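PDB 2QDD: mandelate racemase/muconate lactonizing enzyme from Roseovarius nubinhibens, which is of unknown function but belongs to the magnesium-dependent enolase superfamily, and so probably abstracts a proton from a carboxylate substrate, as its relatives do. Local coordinates for residues A[13-18]-A[33-38]. Numbering follows the deposited sequence.
Sequences LDLPLA and LDSTYL
Leu-13 lies against the Tyr-37 ring with both of its methyl groups, each meeting a different part of the phenol. Leu-13 CD2 stands over one ring face in a CH-pi contact, 4.1 Å from the ring centroid and 20° off the normal, displaced toward the rim at Tyr-37 CE2. Leu-13 CD1 reaches the base of the same side chain, 3.7 Å from Tyr-37 CD2 and almost as near to Tyr-37 CG. The Leu-13 side chain sets out beside its backbone N, with CG anti to the carbonyl carbon (chi1 -79°), and this carries the fork past Ser-35 toward the ring two residues farther along the partner strand. Ser-35 is flanked by two leucines: its CB meets Leu-13 CB across the pair and receives Leu-15 CD1 at 3.6 Å from the diagonal position. Ser-35 OG is hydrogen-bonded to Glu-51 OE2 of strand 47-52. Leu-17 CD2 comes to 4.1 Å from Leu-33 CG, the two side chains crossing at about a right angle.

Backbone bonds fix this register. Leu-13 with Ser-35 and Leu-15 with Leu-33 are antiparallel hydrogen-bonded pairs, each closed by two N-H to O bonds; the shortest joins Leu-33 N to Leu-15 O at 2.8 Å. Asp-14 and Asp-34 form the non-hydrogen-bonded pair between them and point to the other face, where Arg-32 and Arg-68 respectively provide salt-bridge partners.

The contact lies in the hairpin of the enolase-superfamily N-terminal capping domain. Strands 5-22 and 29-42 form the central pair of a four-stranded antiparallel sheet, with 47-52 beyond 29-42 and C-terminal 367-370 beyond 5-22. Helix 64-78 packs on the face bearing Asp-34 and Thr-36. On the leucine face Thr-299 of the barrel domain touches Leu-15 and hydrogen-bonds Tyr-37 OH, at the join of the two domains, away from the magnesium site.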
ATOM      1  N   LEU A  13     -17.790   4.471 -46.937  1.00 42.18           N
ATOM      2  CA  LEU A  13     -17.701   3.168 -47.569  1.00 40.06           C
ATOM      3  C   LEU A  13     -18.628   2.214 -46.831  1.00 44.92           C
ATOM      4  O   LEU A  13     -18.577   2.114 -45.605  1.00 51.33           O
ATOM      5  CB  LEU A  13     -16.255   2.653 -47.526  1.00 41.43           C
ATOM      6  CG  LEU A  13     -15.210   3.184 -48.525  1.00 42.78           C
ATOM      7  CD1 LEU A  13     -14.679   4.574 -48.168  1.00 48.12           C
ATOM      8  CD2 LEU A  13     -14.053   2.212 -48.641  1.00 36.94           C
ATOM      9  N   ASP A  14     -19.485   1.533 -47.584  1.00 47.91           N
ATOM     10  CA  ASP A  14     -20.344   0.485 -47.052  1.00 49.69           C
ATOM     11  C   ASP A  14     -19.678  -0.860 -47.323  1.00 51.73           C
ATOM     12  O   ASP A  14     -19.592  -1.296 -48.474  1.00 58.98           O
ATOM     13  CB  ASP A  14     -21.709   0.543 -47.747  1.00 54.75           C
ATOM     14  CG  ASP A  14     -22.837   0.024 -46.877  1.00 65.96           C
ATOM     15  OD1 ASP A  14     -22.808  -1.166 -46.495  1.00 69.34           O
ATOM     16  OD2 ASP A  14     -23.766   0.810 -46.590  1.00 75.10           O
ATOM     17  N   LEU A  15     -19.193  -1.510 -46.269  1.00 46.88           N
ATOM     18  CA  LEU A  15     -18.373  -2.709 -46.429  1.00 44.70           C
ATOM     19  C   LEU A  15     -19.063  -3.937 -45.853  1.00 45.29           C
ATOM     20  O   LEU A  15     -19.059  -4.128 -44.637  1.00 46.64           O
ATOM     21  CB  LEU A  15     -17.010  -2.542 -45.759  1.00 41.47           C
ATOM     22  CG  LEU A  15     -16.103  -1.364 -46.086  1.00 44.39           C
ATOM     23  CD1 LEU A  15     -15.043  -1.311 -45.014  1.00 41.63           C
ATOM     24  CD2 LEU A  15     -15.470  -1.531 -47.463  1.00 43.67           C
ATOM     25  N   PRO A  16     -19.646  -4.780 -46.724  1.00 45.67           N
ATOM     26  CA  PRO A  16     -20.304  -5.989 -46.233  1.00 43.10           C
ATOM     27  C   PRO A  16     -19.294  -6.977 -45.659  1.00 42.19           C
ATOM     28  O   PRO A  16     -18.182  -7.104 -46.179  1.00 39.28           O
ATOM     29  CB  PRO A  16     -20.978  -6.562 -47.485  1.00 39.54           C
ATOM     30  CG  PRO A  16     -20.189  -6.018 -48.625  1.00 47.62           C
ATOM     31  CD  PRO A  16     -19.719  -4.661 -48.192  1.00 45.62           C
ATOM     32  N   LEU A  17     -19.677  -7.643 -44.577  1.00 43.68           N
ATOM     33  CA  LEU A  17     -18.874  -8.714 -44.005  1.00 45.89           C
ATOM     34  C   LEU A  17     -19.109 -10.025 -44.744  1.00 47.19           C
ATOM     35  O   LEU A  17     -20.209 -10.276 -45.246  1.00 45.41           O
ATOM     36  CB  LEU A  17     -19.184  -8.883 -42.513  1.00 44.16           C
ATOM     37  CG  LEU A  17     -18.942  -7.679 -41.595  1.00 40.79           C
ATOM     38  CD1 LEU A  17     -19.652  -7.890 -40.274  1.00 45.41           C
ATOM     39  CD2 LEU A  17     -17.461  -7.423 -41.373  1.00 40.02           C
ATOM     40  N   ALA A  18     -18.065 -10.848 -44.803  1.00 50.90           N
ATOM     41  CA  ALA A  18     -18.154 -12.219 -45.302  1.00 55.87           C
ATOM     42  C   ALA A  18     -19.030 -13.113 -44.416  1.00 60.47           C
ATOM     43  O   ALA A  18     -19.809 -13.921 -44.924  1.00 61.56           O
ATOM     44  CB  ALA A  18     -16.757 -12.816 -45.451  1.00 55.89           C
ATOM     45  N   LEU A  33     -19.842  -2.800 -42.263  1.00 44.18           N
ATOM     46  CA  LEU A  33     -19.079  -1.798 -41.537  1.00 41.94           C
ATOM     47  C   LEU A  33     -19.192  -0.432 -42.199  1.00 39.27           C
ATOM     48  O   LEU A  33     -19.202  -0.325 -43.425  1.00 41.66           O
ATOM     49  CB  LEU A  33     -17.610  -2.215 -41.421  1.00 37.83           C
ATOM     50  CG  LEU A  33     -17.251  -3.448 -40.584  1.00 40.33           C
ATOM     51  CD1 LEU A  33     -15.747  -3.616 -40.527  1.00 37.34           C
ATOM     52  CD2 LEU A  33     -17.823  -3.387 -39.175  1.00 38.80           C
ATOM     53  N   ASP A  34     -19.282   0.602 -41.372  1.00 33.56           N
ATOM     54  CA  ASP A  34     -19.324   1.986 -41.827  1.00 34.95           C
ATOM     55  C   ASP A  34     -17.901   2.529 -41.729  1.00 37.54           C
ATOM     56  O   ASP A  34     -17.450   2.950 -40.656  1.00 40.83           O
ATOM     57  CB  ASP A  34     -20.302   2.781 -40.940  1.00 35.68           C
ATOM     58  CG  ASP A  34     -20.406   4.259 -41.310  1.00 42.40           C
ATOM     59  OD1 ASP A  34     -21.468   4.852 -41.017  1.00 52.48           O
ATOM     60  OD2 ASP A  34     -19.450   4.854 -41.853  1.00 46.08           O
ATOM     61  N   SER A  35     -17.202   2.511 -42.860  1.00 35.80           N
ATOM     62  CA  SER A  35     -15.840   3.014 -42.933  1.00 33.04           C
ATOM     63  C   SER A  35     -15.800   4.444 -43.442  1.00 32.08           C
ATOM     64  O   SER A  35     -16.569   4.825 -44.318  1.00 34.55           O
ATOM     65  CB  SER A  35     -14.988   2.125 -43.834  1.00 32.89           C
ATOM     66  OG  SER A  35     -13.633   2.525 -43.798  1.00 34.34           O
ATOM     67  N   THR A  36     -14.889   5.225 -42.879  1.00 32.70           N
ATOM     68  CA  THR A  36     -14.596   6.558 -43.365  1.00 27.56           C
ATOM     69  C   THR A  36     -13.177   6.560 -43.923  1.00 30.24           C
ATOM     70  O   THR A  36     -12.233   6.199 -43.218  1.00 29.10           O
ATOM     71  CB  THR A  36     -14.720   7.589 -42.224  1.00 29.24           C
ATOM     72  OG1 THR A  36     -16.045   7.543 -41.684  1.00 36.84           O
ATOM     73  CG2 THR A  36     -14.444   8.993 -42.720  1.00 20.12           C
ATOM     74  N   TYR A  37     -13.044   6.942 -45.193  1.00 31.25           N
ATOM     75  CA  TYR A  37     -11.757   7.353 -45.766  1.00 32.81           C
ATOM     76  C   TYR A  37     -11.620   8.869 -45.712  1.00 30.84           C
ATOM     77  O   TYR A  37     -12.564   9.600 -46.005  1.00 32.47           O
ATOM     78  CB  TYR A  37     -11.633   6.901 -47.222  1.00 33.58           C
ATOM     79  CG  TYR A  37     -11.103   5.496 -47.439  1.00 38.69           C
ATOM     80  CD1 TYR A  37     -10.369   5.187 -48.585  1.00 35.41           C
ATOM     81  CD2 TYR A  37     -11.344   4.473 -46.515  1.00 37.54           C
ATOM     82  CE1 TYR A  37      -9.888   3.902 -48.806  1.00 31.20           C
ATOM     83  CE2 TYR A  37     -10.862   3.185 -46.726  1.00 37.08           C
ATOM     84  CZ  TYR A  37     -10.134   2.907 -47.874  1.00 39.71           C
ATOM     85  OH  TYR A  37      -9.655   1.635 -48.091  1.00 35.73           O
ATOM     86  N   LEU A  38     -10.433   9.331 -45.344  1.00 30.76           N
ATOM     87  CA  LEU A  38     -10.132  10.748 -45.339  1.00 31.17           C
ATOM     88  C   LEU A  38      -8.933  11.028 -46.238  1.00 31.84           C
ATOM     89  O   LEU A  38      -7.919  10.336 -46.161  1.00 29.24           O
ATOM     90  CB  LEU A  38      -9.876  11.229 -43.912  1.00 30.91           C
ATOM     91  CG  LEU A  38      -9.355  12.653 -43.709  1.00 37.75           C
ATOM     92  CD1 LEU A  38     -10.425  13.719 -43.942  1.00 35.46           C
ATOM     93  CD2 LEU A  38      -8.780  12.773 -42.330  1.00 33.50           C
TER